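Coenzyme A transferase (Yersinia pestis, PDB 3QLI) probably transfers coenzyme A from an acyl-CoA to a carboxylic acid such as acetate, and is a potential virulence factor of the plague bacterium. Local coordinates at residues A[16-21]-A[193-198]; A[31-36]-A[143-148]. All coordinates share one frame; numbering follows the deposited sequence.

Contact 1. Residues A[16-21]-A[193-198]; sequences MDIRAL and AIHISE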
loop_
_atom_site.group_PDB
_atom_site.type_symbol
_atom_site.label_atom_id
_atom_site.label_comp_id
_atom_site.label_asym_id
_atom_site.label_seq_id
_atom_site.Cartn_x
_atom_site.Cartn_y
_atom_site.Cartn_z
ATOM N N MET A 16 33.235 -13.860 28.100
ATOM C CA MET A 16 33.186 -15.283 28.427
ATOM C C MET A 16 32.768 -15.537 29.879
ATOM O O MET A 16 32.081 -16.518 30.175
ATOM C CB MET A 16 34.530 -15.963 28.136
ATOM C CG MET A 16 34.400 -17.212 27.269
ATOM S SD MET A 16 35.833 -18.314 27.306
ATOM C CE MET A 16 37.166 -17.203 26.854
ATOM N N ASP A 17 33.188 -14.661 30.788
ATOM C CA ASP A 17 32.740 -14.766 32.175
ATOM C C ASP A 17 31.424 -14.002 32.321
ATOM O O ASP A 17 31.420 -12.809 32.637
ATOM C CB ASP A 17 33.789 -14.216 33.136
ATOM C CG ASP A 17 33.458 -14.512 34.597
ATOM O OD1 ASP A 17 34.348 -14.322 35.453
ATOM O OD2 ASP A 17 32.319 -14.945 34.891
ATOM N N ILE A 18 30.314 -14.695 32.080
ATOM C CA ILE A 18 29.006 -14.046 31.988
ATOM C C ILE A 18 28.438 -13.660 33.345
ATOM O O ILE A 18 27.712 -12.684 33.464
ATOM C CB ILE A 18 27.980 -14.929 31.245
ATOM C CG1 ILE A 18 27.726 -16.221 32.021
ATOM C CG2 ILE A 18 28.457 -15.218 29.831
ATOM C CD1 ILE A 18 26.627 -17.075 31.440
ATOM N N ARG A 19 28.749 -14.430 34.375
ATOM C CA ARG A 19 28.266 -14.065 35.697
ATOM C C ARG A 19 29.000 -12.831 36.214
ATOM O O ARG A 19 28.418 -11.999 36.901
ATOM C CB ARG A 19 28.348 -15.245 36.663
ATOM C CG ARG A 19 27.231 -16.239 36.431
ATOM C CD ARG A 19 27.369 -17.452 37.324
ATOM N NE ARG A 19 28.602 -18.175 37.048
ATOM C CZ ARG A 19 28.920 -19.334 37.609
ATOM N NH1 ARG A 19 28.082 -19.898 38.473
ATOM N NH2 ARG A 19 30.066 -19.927 37.303
ATOM N N ALA A 20 30.266 -12.695 35.837
ATOM C CA ALA A 20 31.023 -11.498 36.167
ATOM C C ALA A 20 30.452 -10.300 35.414
ATOM O O ALA A 20 30.345 -9.203 35.966
ATOM C CB ALA A 20 32.509 -11.685 35.842
ATOM N N LEU A 21 30.084 -10.507 34.154
ATOM C CA LEU A 21 29.509 -9.423 33.365
ATOM C C LEU A 21 28.151 -9.037 33.939
ATOM O O LEU A 21 27.827 -7.857 34.029
ATOM C CB LEU A 21 29.367 -9.822 31.893
ATOM C CG LEU A 21 30.665 -10.071 31.127
ATOM C CD1 LEU A 21 30.389 -10.445 29.670
ATOM C CD2 LEU A 21 31.552 -8.838 31.213
ATOM N N ALA A 193 17.116 -13.643 20.716
ATOM C CA ALA A 193 18.064 -13.804 21.814
ATOM C C ALA A 193 19.171 -12.751 21.745
ATOM O O ALA A 193 19.752 -12.520 20.684
ATOM C CB ALA A 193 18.667 -15.211 21.777
ATOM N N ILE A 194 19.462 -12.102 22.865
ATOM C CA ILE A 194 20.515 -11.088 22.875
ATOM C C ILE A 194 21.565 -11.441 23.906
ATOM O O ILE A 194 21.229 -11.670 25.069
ATOM C CB ILE A 194 19.985 -9.696 23.277
ATOM C CG1 ILE A 194 18.596 -9.429 22.691
ATOM C CG2 ILE A 194 21.017 -8.608 22.912
ATOM C CD1 ILE A 194 18.571 -9.332 21.201
ATOM N N HIS A 195 22.826 -11.460 23.500
ATOM C CA HIS A 195 23.903 -11.818 24.411
ATOM C C HIS A 195 24.205 -10.701 25.415
ATOM O O HIS A 195 24.088 -9.523 25.096
ATOM C CB HIS A 195 25.166 -12.164 23.626
ATOM C CG HIS A 195 26.219 -12.819 24.455
ATOM N ND1 HIS A 195 27.339 -12.151 24.897
ATOM C CD2 HIS A 195 26.311 -14.079 24.944
ATOM C CE1 HIS A 195 28.089 -12.978 25.606
ATOM N NE2 HIS A 195 27.487 -14.152 25.648
ATOM N N ILE A 196 24.622 -11.075 26.624
ATOM C CA ILE A 196 24.923 -10.084 27.660
ATOM C C ILE A 196 25.983 -9.064 27.204
ATOM O O ILE A 196 25.982 -7.909 27.645
ATOM C CB ILE A 196 25.338 -10.777 28.986
ATOM C CG1 ILE A 196 25.564 -9.738 30.087
ATOM C CG2 ILE A 196 26.579 -11.628 28.771
ATOM C CD1 ILE A 196 25.628 -10.322 31.475
ATOM N N SER A 197 26.865 -9.471 26.296
ATOM C CA SER A 197 27.885 -8.562 25.796
ATOM C C SER A 197 27.276 -7.400 25.009
ATOM O O SER A 197 27.953 -6.411 24.741
ATOM C CB SER A 197 28.924 -9.312 24.946
ATOM O OG SER A 197 28.341 -9.836 23.766
ATOM N N GLU A 198 26.000 -7.520 24.655
ATOM C CA GLU A 198 25.283 -6.505 23.888
ATOM C C GLU A 198 24.343 -5.675 24.757
ATOM O O GLU A 198 23.607 -4.841 24.249
ATOM C CB GLU A 198 24.443 -7.166 22.793
ATOM C CG GLU A 198 25.093 -7.153 21.438
ATOM C CD GLU A 198 26.060 -8.295 21.247
ATOM O OE1 GLU A 198 25.585 -9.440 21.088
ATOM O OE2 GLU A 198 27.290 -8.052 21.245
#

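Contact 2. Residues A[31-36]-A[143-148]; sequences EAVSSI and TFMHTV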
loop_
_atom_site.group_PDB
_atom_site.type_symbol
_atom_site.label_atom_id
_atom_site.label_comp_id
_atom_site.label_asym_id
_atom_site.label_seq_id
_atom_site.Cartn_x
_atom_site.Cartn_y
_atom_site.Cartn_z
ATOM N N GLU A 31 19.361 3.947 39.156
ATOM C CA GLU A 31 20.694 4.143 38.595
ATOM C C GLU A 31 20.714 3.844 37.095
ATOM O O GLU A 31 21.376 4.538 36.332
ATOM C CB GLU A 31 21.742 3.309 39.330
ATOM C CG GLU A 31 21.861 3.680 40.804
ATOM C CD GLU A 31 22.991 2.958 41.516
ATOM O OE1 GLU A 31 22.849 2.682 42.731
ATOM O OE2 GLU A 31 24.021 2.672 40.864
ATOM N N ALA A 32 19.979 2.820 36.675
ATOM C CA ALA A 32 19.943 2.457 35.255
ATOM C C ALA A 32 19.505 3.603 34.342
ATOM O O ALA A 32 20.068 3.784 33.262
ATOM C CB ALA A 32 19.046 1.238 35.032
ATOM N N VAL A 33 18.485 4.358 34.750
ATOM C CA VAL A 33 17.934 5.396 33.873
ATOM C C VAL A 33 18.572 6.766 34.130
ATOM O O VAL A 33 18.203 7.773 33.505
ATOM C CB VAL A 33 16.390 5.494 33.977
ATOM C CG1 VAL A 33 15.735 4.134 33.721
ATOM C CG2 VAL A 33 15.956 6.042 35.341
ATOM N N SER A 34 19.557 6.797 35.021
ATOM C CA SER A 34 20.101 8.074 35.482
ATOM C C SER A 34 20.976 8.774 34.447
ATOM O O SER A 34 21.178 9.987 34.521
ATOM C CB SER A 34 20.892 7.891 36.778
ATOM O OG SER A 34 22.108 7.208 36.531
ATOM N N SER A 35 21.506 8.026 33.483
ATOM C CA SER A 35 22.439 8.635 32.535
ATOM C C SER A 35 21.829 8.940 31.178
ATOM O O SER A 35 22.528 9.407 30.289
ATOM C CB SER A 35 23.692 7.780 32.367
ATOM O OG SER A 35 23.347 6.519 31.820
ATOM N N ILE A 36 20.531 8.690 31.025
ATOM C CA ILE A 36 19.817 9.048 29.811
ATOM C C ILE A 36 19.875 10.566 29.649
ATOM O O ILE A 36 19.522 11.301 30.570
ATOM C CB ILE A 36 18.335 8.588 29.872
ATOM C CG1 ILE A 36 18.246 7.052 29.930
ATOM C CG2 ILE A 36 17.562 9.122 28.670
ATOM C CD1 ILE A 36 16.848 6.523 30.240
ATOM N N THR A 143 18.535 5.405 23.564
ATOM C CA THR A 143 18.331 4.402 24.614
ATOM C C THR A 143 17.129 3.544 24.279
ATOM O O THR A 143 16.068 4.065 23.908
ATOM C CB THR A 143 18.068 5.049 25.998
ATOM O OG1 THR A 143 19.155 5.916 26.343
ATOM C CG2 THR A 143 17.947 3.959 27.072
ATOM N N PHE A 144 17.307 2.229 24.390
ATOM C CA PHE A 144 16.209 1.288 24.228
ATOM C C PHE A 144 16.048 0.456 25.506
ATOM O O PHE A 144 17.044 -0.002 26.072
ATOM C CB PHE A 144 16.455 0.372 23.022
ATOM C CG PHE A 144 15.255 -0.446 22.643
ATOM C CD1 PHE A 144 14.118 0.172 22.135
ATOM C CD2 PHE A 144 15.252 -1.827 22.808
ATOM C CE1 PHE A 144 13.001 -0.566 21.792
ATOM C CE2 PHE A 144 14.117 -2.579 22.475
ATOM C CZ PHE A 144 13.001 -1.954 21.968
ATOM N N MET A 145 14.803 0.295 25.967
ATOM C CA MET A 145 14.513 -0.477 27.182
ATOM C C MET A 145 13.457 -1.540 26.873
ATOM O O MET A 145 12.459 -1.252 26.210
ATOM C CB MET A 145 14.032 0.459 28.316
ATOM C CG MET A 145 14.891 1.732 28.434
ATOM S SD MET A 145 14.808 2.563 30.049
ATOM C CE MET A 145 13.076 3.005 30.048
ATOM N N HIS A 146 13.668 -2.760 27.361
ATOM C CA HIS A 146 12.786 -3.890 27.031
ATOM C C HIS A 146 12.879 -4.910 28.180
ATOM O O HIS A 146 13.973 -5.157 28.709
ATOM C CB HIS A 146 13.263 -4.511 25.706
ATOM C CG HIS A 146 12.246 -5.356 24.984
ATOM N ND1 HIS A 146 11.877 -6.621 25.404
ATOM C CD2 HIS A 146 11.599 -5.152 23.812
ATOM C CE1 HIS A 146 11.011 -7.135 24.542
ATOM N NE2 HIS A 146 10.823 -6.263 23.567
ATOM N N THR A 147 11.743 -5.478 28.575
ATOM C CA THR A 147 11.714 -6.606 29.526
ATOM C C THR A 147 12.196 -7.888 28.830
ATOM O O THR A 147 11.836 -8.147 27.674
ATOM C CB THR A 147 10.278 -6.811 30.057
ATOM O OG1 THR A 147 9.828 -5.598 30.688
ATOM C CG2 THR A 147 10.181 -8.001 31.037
ATOM N N VAL A 148 13.028 -8.669 29.514
ATOM C CA VAL A 148 13.601 -9.875 28.912
ATOM C C VAL A 148 13.482 -11.035 29.872
ATOM O O VAL A 148 13.274 -10.841 31.062
ATOM C CB VAL A 148 15.084 -9.700 28.549
ATOM C CG1 VAL A 148 15.257 -8.560 27.526
ATOM C CG2 VAL A 148 15.925 -9.467 29.802
#

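Contact 1. Residues A[16-21]-A[193-198]
The first turn of the helix 18-25 lies against the end of the short strand 193-195 and the 3-10 turn 196-198 after it, with Ile18 and Ile196 closest in backbone, 7.1 Å between their CA atoms. Ile196 is the side chain on which the contact is built. Its CG1 stands anti to the backbone N (chi1 -176°), and the extended chain carries CD1 onto the helix, where it rests 3.8 Å from Leu21 CB and 3.7 Å from the carbonyl oxygen Ile18 O, an apolar touch on a polar atom. The other branch, CG2, is shared: Leu21 CD1 approaches it to 4.1 Å and Ile18 CG2 to 4.2 Å, both side chains meeting Ile196 at a slant. Ile18 and Leu21 are three residues apart, which in a helix places them on neighbouring positions of one flank, and a branched aliphatic residue suits each because it must fill space without asking for a polar partner. Behind Ile196 CG2 lies one face of the His195 ring, offset toward its rim, while Ile18 CG2 comes to the same ring obliquely. The ring is steadied by its ND1, which shares a 2.8 Å hydrogen bond with Ser197 OG, and by an edge-to-face contact with Tyr156. On the helix, Asp17 acts as N-cap, its OD2 accepting from Ala20 N at 3.2 Å from above the carboxylate plane. Met151 touches both Ile18 and Ile196. The N-terminal helix is thus packed against the two-stranded antiparallel sheet 156-158/193-195, away from the CoA-binding residues, mainly by van der Waals contact of aliphatic side chains, whereas the polar side chains of Asp17 and Ser197 bond within their own segments.

Contact 2. Residues A[31-36]-A[143-148]
Val33 and Met145 meet because Met145 sets its CG beside the backbone N (chi1 -45°) and then bends at its last torsion (chi3 -63°), presenting the sulfur rather than the methyl end to the valine. Val33 CG1 touches Met145 SD at 4.1 Å, the two side chains running at about a right angle, and Ile36 CD1 reaches the same sulfur from 4.5 Å. Both aliphatic residues thus share one flexible, polarisable partner, and methionine suits the place because it is long and unbranched, so that its sulfur can reach both. Two residues earlier on the strand 143-148, Thr143 points the same way, and Ile36 CG1 lies 3.9 Å from its OG1, again crossing nearly at right angles. A beta-branched residue is well suited to an extended strand, and threonine offers hydroxyl and methyl from one compact side chain. The alternation of the strand, an inner one of the six-stranded parallel sheet, puts Thr143 and Met145 on the side facing the segment 31-36, while Phe144, between them, packs on the helix 166-172. The loop is shaped by a type I turn from Val33 to Ile36, which brings both its end residues to the strand. Just ahead of it, Ser34 holds Glu31 O from one face of its carbonyl plane, through N at 3.2 Å and OG at 2.8 Å. Arg61 NH1 bonds to the carbonyl oxygens of Val33 and Ile36, holding both ends of the turn, and Leu42 of the adjacent strand 41-44 touches Ile36, Thr143 and Met145. The contact itself is buried and rests on van der Waals packing, while the loop is held by hydrogen bonds within it and to Arg61.

From the N terminus, the chain forms the helix 18-25 and then the helix 29-32, whose outgoing turn enters contact 2 before the strand 41-44. Contact 2 closes a loop of 106 residues when the strand 143-148 arrives at the middle of the parallel sheet. The chain then passes the strand 156-158, with which 193-195 later pairs antiparallel, and the strand 175-180 before 193-198 returns to the first helix, closing contact 1. Contact 2 is thus nested within contact 1. Their centres lie about 17 Å apart and they do not touch. Together they fasten the first helix to the two-stranded antiparallel sheet and the turn that follows the second helix to the parallel sheet.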